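Aromatic-amino-acid:2-oxoglutarate transaminase (Candida albicans, PDB 6HND) probably transfers amino groups between aromatic amino acids, or 2-aminoadipate, and 2-oxo acids, using pyridoxal 5'-phosphate as cofactor. Local coordinates at residues V451-L462 against L479-F489. Residues are numbered along the deposited sequence; the frame is centred on the assembly and turned at random.
Sequences VLQKMKLLLWKL and LEFSKDRSNFF
Phe489 pushes its ring into the side of helix 451-465, where methyls of Met455 and Leu462, about two turns apart, sandwich it. Met455 CE lies over one face, 3.7 Å from the ring centroid and 19° off the normal; Leu462 CD1 sits over the opposite face, 3.9 Å from the centroid. Leu458 meets the ring at its edge, with CD2 3.7 Å from Phe489 CE2, and Leu459 CD1 approaches CE1 obliquely. Met455 is folded back on itself by bends at chi2 (-63°) and chi3 (-63°), which turn CE onto the ring while SD rests 3.8 Å from Asn487 CA. SD itself stands oblique to the ring, a looser Met-aromatic contact. At the helix start, Val451 CG1 packs against Lys483 O and, from another side, against the backbone at Ser486 and Asn487. Leu452 reaches Leu479 tip to tip (CD2 to CD1 3.8 Å) and crosses the aliphatic part of Lys483 at about a right angle. Within the turn facing Val451 and Leu452, Ser482 O accepts bonds from Ser486 OG (2.9 Å) and Arg485 N on opposite faces of its carbonyl plane. The Phe488 side chain is about 13 Å from bound PLP. Consistent with the small domain of fold-type I aminotransferases, the contact packs helix 451-465 on an antiparallel sheet through strand 488-492, with Ile443 of adjacent strand 438-443 touching Met455, Leu458 and Phe489, while helix 499-518 meets Leu458 and Leu462.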
ATOM      1  N   VAL B 451     -31.764 -23.668   8.858  1.00 43.38           N
ATOM      2  CA  VAL B 451     -30.281 -23.728   9.071  1.00 48.17           C
ATOM      3  C   VAL B 451     -29.764 -22.401   9.650  1.00 43.75           C
ATOM      4  O   VAL B 451     -29.119 -22.440  10.719  1.00 41.84           O
ATOM      5  CB  VAL B 451     -29.516 -24.089   7.780  1.00 44.95           C
ATOM      6  CG1 VAL B 451     -28.021 -23.892   7.964  1.00 47.67           C
ATOM      7  CG2 VAL B 451     -29.804 -25.520   7.342  1.00 48.35           C
ATOM      8  N   LEU B 452     -29.985 -21.291   8.942  1.00 41.83           N
ATOM      9  CA  LEU B 452     -29.547 -19.933   9.366  1.00 45.81           C
ATOM     10  C   LEU B 452     -30.076 -19.624  10.770  1.00 46.46           C
ATOM     11  O   LEU B 452     -29.285 -19.187  11.624  1.00 45.75           O
ATOM     12  CB  LEU B 452     -30.058 -18.897   8.365  1.00 46.35           C
ATOM     13  CG  LEU B 452     -29.454 -18.985   6.967  1.00 46.91           C
ATOM     14  CD1 LEU B 452     -29.928 -17.816   6.112  1.00 52.89           C
ATOM     15  CD2 LEU B 452     -27.937 -19.017   7.041  1.00 46.73           C
ATOM     16  N   GLN B 453     -31.361 -19.854  11.007  1.00 44.99           N
ATOM     17  CA  GLN B 453     -31.996 -19.492  12.290  1.00 48.56           C
ATOM     18  C   GLN B 453     -31.331 -20.281  13.430  1.00 46.08           C
ATOM     19  O   GLN B 453     -30.987 -19.662  14.444  1.00 45.07           O
ATOM     20  CB  GLN B 453     -33.501 -19.735  12.207  1.00 57.76           C
ATOM     21  CG  GLN B 453     -34.237 -19.335  13.474  1.00 71.73           C
ATOM     22  CD  GLN B 453     -35.558 -20.049  13.618  1.00 85.44           C
ATOM     23  OE1 GLN B 453     -35.623 -21.282  13.746  1.00 79.99           O
ATOM     24  NE2 GLN B 453     -36.627 -19.259  13.603  1.00 93.79           N
ATOM     25  N   LYS B 454     -31.150 -21.599  13.294  1.00 44.89           N
ATOM     26  CA  LYS B 454     -30.604 -22.442  14.399  1.00 43.21           C
ATOM     27  C   LYS B 454     -29.107 -22.186  14.563  1.00 41.00           C
ATOM     28  O   LYS B 454     -28.593 -22.263  15.710  1.00 36.08           O
ATOM     29  CB  LYS B 454     -30.841 -23.934  14.151  1.00 48.38           C
ATOM     30  CG  LYS B 454     -32.291 -24.390  14.238  1.00 49.05           C
ATOM     31  CD  LYS B 454     -33.005 -23.850  15.462  1.00 49.09           C
ATOM     32  CE  LYS B 454     -34.242 -24.646  15.811  1.00 45.16           C
ATOM     33  NZ  LYS B 454     -34.900 -24.083  17.004  1.00 48.86           N
ATOM     34  N   MET B 455     -28.409 -21.946  13.458  1.00 38.34           N
ATOM     35  CA  MET B 455     -26.949 -21.680  13.517  1.00 40.23           C
ATOM     36  C   MET B 455     -26.730 -20.357  14.264  1.00 40.16           C
ATOM     37  O   MET B 455     -25.806 -20.320  15.081  1.00 41.94           O
ATOM     38  CB  MET B 455     -26.315 -21.663  12.117  1.00 38.54           C
ATOM     39  CG  MET B 455     -26.195 -23.065  11.483  1.00 35.79           C
ATOM     40  SD  MET B 455     -25.112 -24.216  12.405  1.00 37.69           S
ATOM     41  CE  MET B 455     -23.547 -23.356  12.250  1.00 35.31           C
ATOM     42  N   LYS B 456     -27.582 -19.343  14.064  1.00 42.23           N
ATOM     43  CA  LYS B 456     -27.466 -18.029  14.779  1.00 47.64           C
ATOM     44  C   LYS B 456     -27.731 -18.230  16.274  1.00 42.08           C
ATOM     45  O   LYS B 456     -26.982 -17.693  17.083  1.00 45.05           O
ATOM     46  CB  LYS B 456     -28.405 -16.964  14.210  1.00 46.73           C
ATOM     47  CG  LYS B 456     -27.994 -16.408  12.861  1.00 48.68           C
ATOM     48  CD  LYS B 456     -29.138 -15.743  12.107  1.00 56.49           C
ATOM     49  CE  LYS B 456     -28.743 -15.337  10.698  1.00 59.06           C
ATOM     50  NZ  LYS B 456     -29.920 -14.880   9.918  1.00 63.48           N
ATOM     51  N   LEU B 457     -28.745 -19.016  16.611  1.00 42.67           N
ATOM     52  CA  LEU B 457     -29.116 -19.332  18.008  1.00 43.06           C
ATOM     53  C   LEU B 457     -27.948 -20.072  18.669  1.00 43.98           C
ATOM     54  O   LEU B 457     -27.581 -19.697  19.794  1.00 41.88           O
ATOM     55  CB  LEU B 457     -30.400 -20.169  17.982  1.00 43.30           C
ATOM     56  CG  LEU B 457     -31.270 -20.069  19.231  1.00 44.88           C
ATOM     57  CD1 LEU B 457     -31.611 -18.620  19.535  1.00 46.37           C
ATOM     58  CD2 LEU B 457     -32.527 -20.907  19.081  1.00 45.26           C
ATOM     59  N   LEU B 458     -27.335 -21.024  17.949  1.00 42.88           N
ATOM     60  CA  LEU B 458     -26.175 -21.815  18.438  1.00 42.16           C
ATOM     61  C   LEU B 458     -24.974 -20.885  18.626  1.00 40.63           C
ATOM     62  O   LEU B 458     -24.213 -21.074  19.606  1.00 37.48           O
ATOM     63  CB  LEU B 458     -25.884 -22.948  17.448  1.00 42.37           C
ATOM     64  CG  LEU B 458     -24.710 -23.860  17.789  1.00 44.74           C
ATOM     65  CD1 LEU B 458     -24.779 -24.349  19.229  1.00 46.82           C
ATOM     66  CD2 LEU B 458     -24.650 -25.044  16.824  1.00 44.81           C
ATOM     67  N   LEU B 459     -24.813 -19.888  17.750  1.00 39.01           N
ATOM     68  CA  LEU B 459     -23.677 -18.936  17.862  1.00 40.14           C
ATOM     69  C   LEU B 459     -23.793 -18.191  19.202  1.00 41.49           C
ATOM     70  O   LEU B 459     -22.788 -18.161  19.949  1.00 36.59           O
ATOM     71  CB  LEU B 459     -23.669 -17.967  16.678  1.00 40.22           C
ATOM     72  CG  LEU B 459     -22.435 -17.060  16.598  1.00 43.53           C
ATOM     73  CD1 LEU B 459     -21.154 -17.875  16.442  1.00 39.73           C
ATOM     74  CD2 LEU B 459     -22.569 -16.037  15.465  1.00 44.44           C
ATOM     75  N   TRP B 460     -24.974 -17.648  19.528  1.00 40.85           N
ATOM     76  CA  TRP B 460     -25.203 -16.987  20.839  1.00 43.71           C
ATOM     77  C   TRP B 460     -24.772 -17.933  21.972  1.00 45.21           C
ATOM     78  O   TRP B 460     -24.087 -17.462  22.884  1.00 49.76           O
ATOM     79  CB  TRP B 460     -26.658 -16.557  21.005  1.00 45.07           C
ATOM     80  CG  TRP B 460     -27.037 -15.383  20.171  1.00 43.02           C
ATOM     81  CD1 TRP B 460     -27.937 -15.352  19.142  1.00 40.30           C
ATOM     82  CD2 TRP B 460     -26.520 -14.051  20.306  1.00 44.04           C
ATOM     83  NE1 TRP B 460     -28.020 -14.084  18.640  1.00 41.46           N
ATOM     84  CE2 TRP B 460     -27.158 -13.268  19.324  1.00 41.32           C
ATOM     85  CE3 TRP B 460     -25.584 -13.451  21.153  1.00 42.59           C
ATOM     86  CZ2 TRP B 460     -26.877 -11.912  19.171  1.00 47.29           C
ATOM     87  CZ3 TRP B 460     -25.299 -12.115  20.992  1.00 44.71           C
ATOM     88  CH2 TRP B 460     -25.938 -11.358  20.013  1.00 46.91           C
ATOM     89  N   LYS B 461     -25.121 -19.223  21.894  1.00 44.65           N
ATOM     90  CA  LYS B 461     -24.760 -20.246  22.915  1.00 44.67           C
ATOM     91  C   LYS B 461     -23.232 -20.381  23.075  1.00 46.56           C
ATOM     92  O   LYS B 461     -22.745 -20.456  24.227  1.00 46.52           O
ATOM     93  CB  LYS B 461     -25.358 -21.603  22.536  1.00 43.90           C
ATOM     94  CG  LYS B 461     -25.458 -22.577  23.692  1.00 50.33           C
ATOM     95  CD  LYS B 461     -26.145 -21.959  24.900  1.00 52.22           C
ATOM     96  CE  LYS B 461     -26.797 -22.972  25.797  1.00 54.91           C
ATOM     97  NZ  LYS B 461     -27.282 -22.319  27.028  1.00 56.24           N
ATOM     98  N   LEU B 462     -22.495 -20.457  21.967  1.00 45.72           N
ATOM     99  CA  LEU B 462     -21.010 -20.550  21.983  1.00 49.07           C
ATOM    100  C   LEU B 462     -20.460 -19.298  22.678  1.00 47.11           C
ATOM    101  O   LEU B 462     -19.594 -19.447  23.567  1.00 44.22           O
ATOM    102  CB  LEU B 462     -20.447 -20.647  20.557  1.00 50.41           C
ATOM    103  CG  LEU B 462     -20.860 -21.853  19.711  1.00 47.80           C
ATOM    104  CD1 LEU B 462     -20.072 -21.855  18.426  1.00 50.59           C
ATOM    105  CD2 LEU B 462     -20.643 -23.154  20.429  1.00 48.18           C
ATOM    106  N   LEU B 479     -25.940 -15.985   0.136  1.00 46.53           N
ATOM    107  CA  LEU B 479     -26.472 -16.638   1.344  1.00 51.36           C
ATOM    108  C   LEU B 479     -27.594 -17.605   0.955  1.00 48.34           C
ATOM    109  O   LEU B 479     -27.531 -18.748   1.409  1.00 47.95           O
ATOM    110  CB  LEU B 479     -26.950 -15.548   2.308  1.00 57.23           C
ATOM    111  CG  LEU B 479     -27.347 -16.045   3.699  1.00 63.10           C
ATOM    112  CD1 LEU B 479     -26.353 -17.087   4.206  1.00 65.98           C
ATOM    113  CD2 LEU B 479     -27.459 -14.881   4.677  1.00 65.93           C
ATOM    114  N   GLU B 480     -28.562 -17.179   0.136  1.00 46.43           N
ATOM    115  CA  GLU B 480     -29.708 -18.041  -0.267  1.00 46.49           C
ATOM    116  C   GLU B 480     -29.145 -19.289  -0.947  1.00 44.61           C
ATOM    117  O   GLU B 480     -29.553 -20.422  -0.610  1.00 43.32           O
ATOM    118  CB  GLU B 480     -30.685 -17.300  -1.189  1.00 53.61           C
ATOM    119  CG  GLU B 480     -31.947 -16.823  -0.478  1.00 62.43           C
ATOM    120  CD  GLU B 480     -32.773 -17.942   0.147  1.00 66.94           C
ATOM    121  OE1 GLU B 480     -33.133 -17.796   1.326  1.00 65.96           O
ATOM    122  OE2 GLU B 480     -33.018 -18.978  -0.539  1.00 62.66           O
ATOM    123  N   PHE B 481     -28.196 -19.095  -1.851  1.00 38.39           N
ATOM    124  CA  PHE B 481     -27.609 -20.214  -2.615  1.00 38.11           C
ATOM    125  C   PHE B 481     -27.033 -21.273  -1.671  1.00 38.23           C
ATOM    126  O   PHE B 481     -27.262 -22.455  -1.933  1.00 38.50           O
ATOM    127  CB  PHE B 481     -26.495 -19.701  -3.514  1.00 39.35           C
ATOM    128  CG  PHE B 481     -25.925 -20.739  -4.442  1.00 39.96           C
ATOM    129  CD1 PHE B 481     -26.565 -21.049  -5.638  1.00 38.38           C
ATOM    130  CD2 PHE B 481     -24.726 -21.366  -4.136  1.00 36.94           C
ATOM    131  CE1 PHE B 481     -26.012 -21.981  -6.510  1.00 38.22           C
ATOM    132  CE2 PHE B 481     -24.160 -22.268  -5.026  1.00 39.46           C
ATOM    133  CZ  PHE B 481     -24.806 -22.579  -6.209  1.00 37.93           C
ATOM    134  N   SER B 482     -26.288 -20.852  -0.643  1.00 34.52           N
ATOM    135  CA  SER B 482     -25.426 -21.721   0.194  1.00 35.82           C
ATOM    136  C   SER B 482     -26.069 -22.089   1.547  1.00 37.34           C
ATOM    137  O   SER B 482     -25.466 -22.849   2.296  1.00 44.23           O
ATOM    138  CB  SER B 482     -24.112 -21.034   0.355  1.00 34.58           C
ATOM    139  OG  SER B 482     -23.552 -20.801  -0.918  1.00 32.93           O
ATOM    140  N   LYS B 483     -27.256 -21.583   1.832  1.00 38.94           N
ATOM    141  CA  LYS B 483     -28.062 -21.789   3.069  1.00 47.08           C
ATOM    142  C   LYS B 483     -27.904 -23.225   3.577  1.00 42.64           C
ATOM    143  O   LYS B 483     -27.545 -23.413   4.766  1.00 39.93           O
ATOM    144  CB  LYS B 483     -29.548 -21.530   2.753  1.00 53.45           C
ATOM    145  CG  LYS B 483     -30.318 -20.664   3.731  1.00 61.13           C
ATOM    146  CD  LYS B 483     -31.836 -20.855   3.685  1.00 64.64           C
ATOM    147  CE  LYS B 483     -32.443 -20.716   2.302  1.00 69.14           C
ATOM    148  NZ  LYS B 483     -32.739 -22.034   1.695  1.00 70.25           N
ATOM    149  N   ASP B 484     -28.218 -24.199   2.718  1.00 38.02           N
ATOM    150  CA  ASP B 484     -28.340 -25.630   3.116  1.00 41.54           C
ATOM    151  C   ASP B 484     -26.983 -26.227   3.501  1.00 37.20           C
ATOM    152  O   ASP B 484     -27.016 -27.234   4.167  1.00 38.45           O
ATOM    153  CB  ASP B 484     -28.966 -26.482   2.018  1.00 45.22           C
ATOM    154  CG  ASP B 484     -30.442 -26.195   1.824  1.00 50.85           C
ATOM    155  OD1 ASP B 484     -31.103 -25.776   2.813  1.00 53.51           O
ATOM    156  OD2 ASP B 484     -30.910 -26.387   0.682  1.00 52.76           O
ATOM    157  N   ARG B 485     -25.850 -25.636   3.108  1.00 33.28           N
ATOM    158  CA  ARG B 485     -24.496 -26.142   3.460  1.00 31.95           C
ATOM    159  C   ARG B 485     -23.820 -25.222   4.481  1.00 33.30           C
ATOM    160  O   ARG B 485     -22.600 -25.399   4.745  1.00 35.34           O
ATOM    161  CB  ARG B 485     -23.714 -26.328   2.161  1.00 35.26           C
ATOM    162  CG  ARG B 485     -24.319 -27.415   1.292  1.00 33.89           C
ATOM    163  CD  ARG B 485     -23.601 -27.582  -0.015  1.00 36.92           C
ATOM    164  NE  ARG B 485     -23.769 -26.397  -0.828  1.00 37.16           N
ATOM    165  CZ  ARG B 485     -24.888 -26.021  -1.424  1.00 37.83           C
ATOM    166  NH1 ARG B 485     -25.996 -26.737  -1.312  1.00 38.75           N
ATOM    167  NH2 ARG B 485     -24.902 -24.901  -2.126  1.00 40.83           N
ATOM    168  N   SER B 486     -24.586 -24.313   5.087  1.00 35.49           N
ATOM    169  CA  SER B 486     -24.085 -23.251   5.999  1.00 37.30           C
ATOM    170  C   SER B 486     -24.037 -23.774   7.429  1.00 35.97           C
ATOM    171  O   SER B 486     -23.670 -22.976   8.322  1.00 37.89           O
ATOM    172  CB  SER B 486     -24.933 -22.023   5.917  1.00 41.38           C
ATOM    173  OG  SER B 486     -24.711 -21.375   4.682  1.00 45.72           O
ATOM    174  N   ASN B 487     -24.351 -25.061   7.625  1.00 34.82           N
ATOM    175  CA  ASN B 487     -24.419 -25.697   8.974  1.00 35.44           C
ATOM    176  C   ASN B 487     -23.008 -26.013   9.489  1.00 31.95           C
ATOM    177  O   ASN B 487     -22.730 -27.165   9.841  1.00 30.62           O
ATOM    178  CB  ASN B 487     -25.318 -26.940   8.965  1.00 37.71           C
ATOM    179  CG  ASN B 487     -24.867 -27.994   7.970  1.00 38.77           C
ATOM    180  OD1 ASN B 487     -24.427 -27.665   6.858  1.00 35.86           O
ATOM    181  ND2 ASN B 487     -24.935 -29.250   8.394  1.00 31.13           N
ATOM    182  N   PHE B 488     -22.127 -25.023   9.575  1.00 31.88           N
ATOM    183  CA  PHE B 488     -20.766 -25.269  10.109  1.00 33.96           C
ATOM    184  C   PHE B 488     -20.202 -23.988  10.696  1.00 33.81           C
ATOM    185  O   PHE B 488     -20.605 -22.913  10.270  1.00 39.61           O
ATOM    186  CB  PHE B 488     -19.818 -25.856   9.056  1.00 30.66           C
ATOM    187  CG  PHE B 488     -19.429 -24.946   7.921  1.00 30.31           C
ATOM    188  CD1 PHE B 488     -20.191 -24.890   6.763  1.00 35.23           C
ATOM    189  CD2 PHE B 488     -18.267 -24.200   7.976  1.00 32.94           C
ATOM    190  CE1 PHE B 488     -19.790 -24.101   5.690  1.00 37.33           C
ATOM    191  CE2 PHE B 488     -17.890 -23.375   6.926  1.00 34.35           C
ATOM    192  CZ  PHE B 488     -18.658 -23.318   5.789  1.00 36.39           C
ATOM    193  N   PHE B 489     -19.261 -24.146  11.613  1.00 34.08           N
ATOM    194  CA  PHE B 489     -18.370 -23.066  12.081  1.00 34.92           C
ATOM    195  C   PHE B 489     -16.962 -23.343  11.561  1.00 34.98           C
ATOM    196  O   PHE B 489     -16.563 -24.507  11.504  1.00 34.95           O
ATOM    197  CB  PHE B 489     -18.383 -22.982  13.601  1.00 34.04           C
ATOM    198  CG  PHE B 489     -19.736 -22.708  14.185  1.00 35.35           C
ATOM    199  CD1 PHE B 489     -20.307 -21.445  14.082  1.00 33.98           C
ATOM    200  CD2 PHE B 489     -20.417 -23.699  14.879  1.00 37.50           C
ATOM    201  CE1 PHE B 489     -21.560 -21.193  14.620  1.00 35.74           C
ATOM    202  CE2 PHE B 489     -21.687 -23.452  15.393  1.00 37.44           C
ATOM    203  CZ  PHE B 489     -22.251 -22.201  15.265  1.00 37.82           C
TER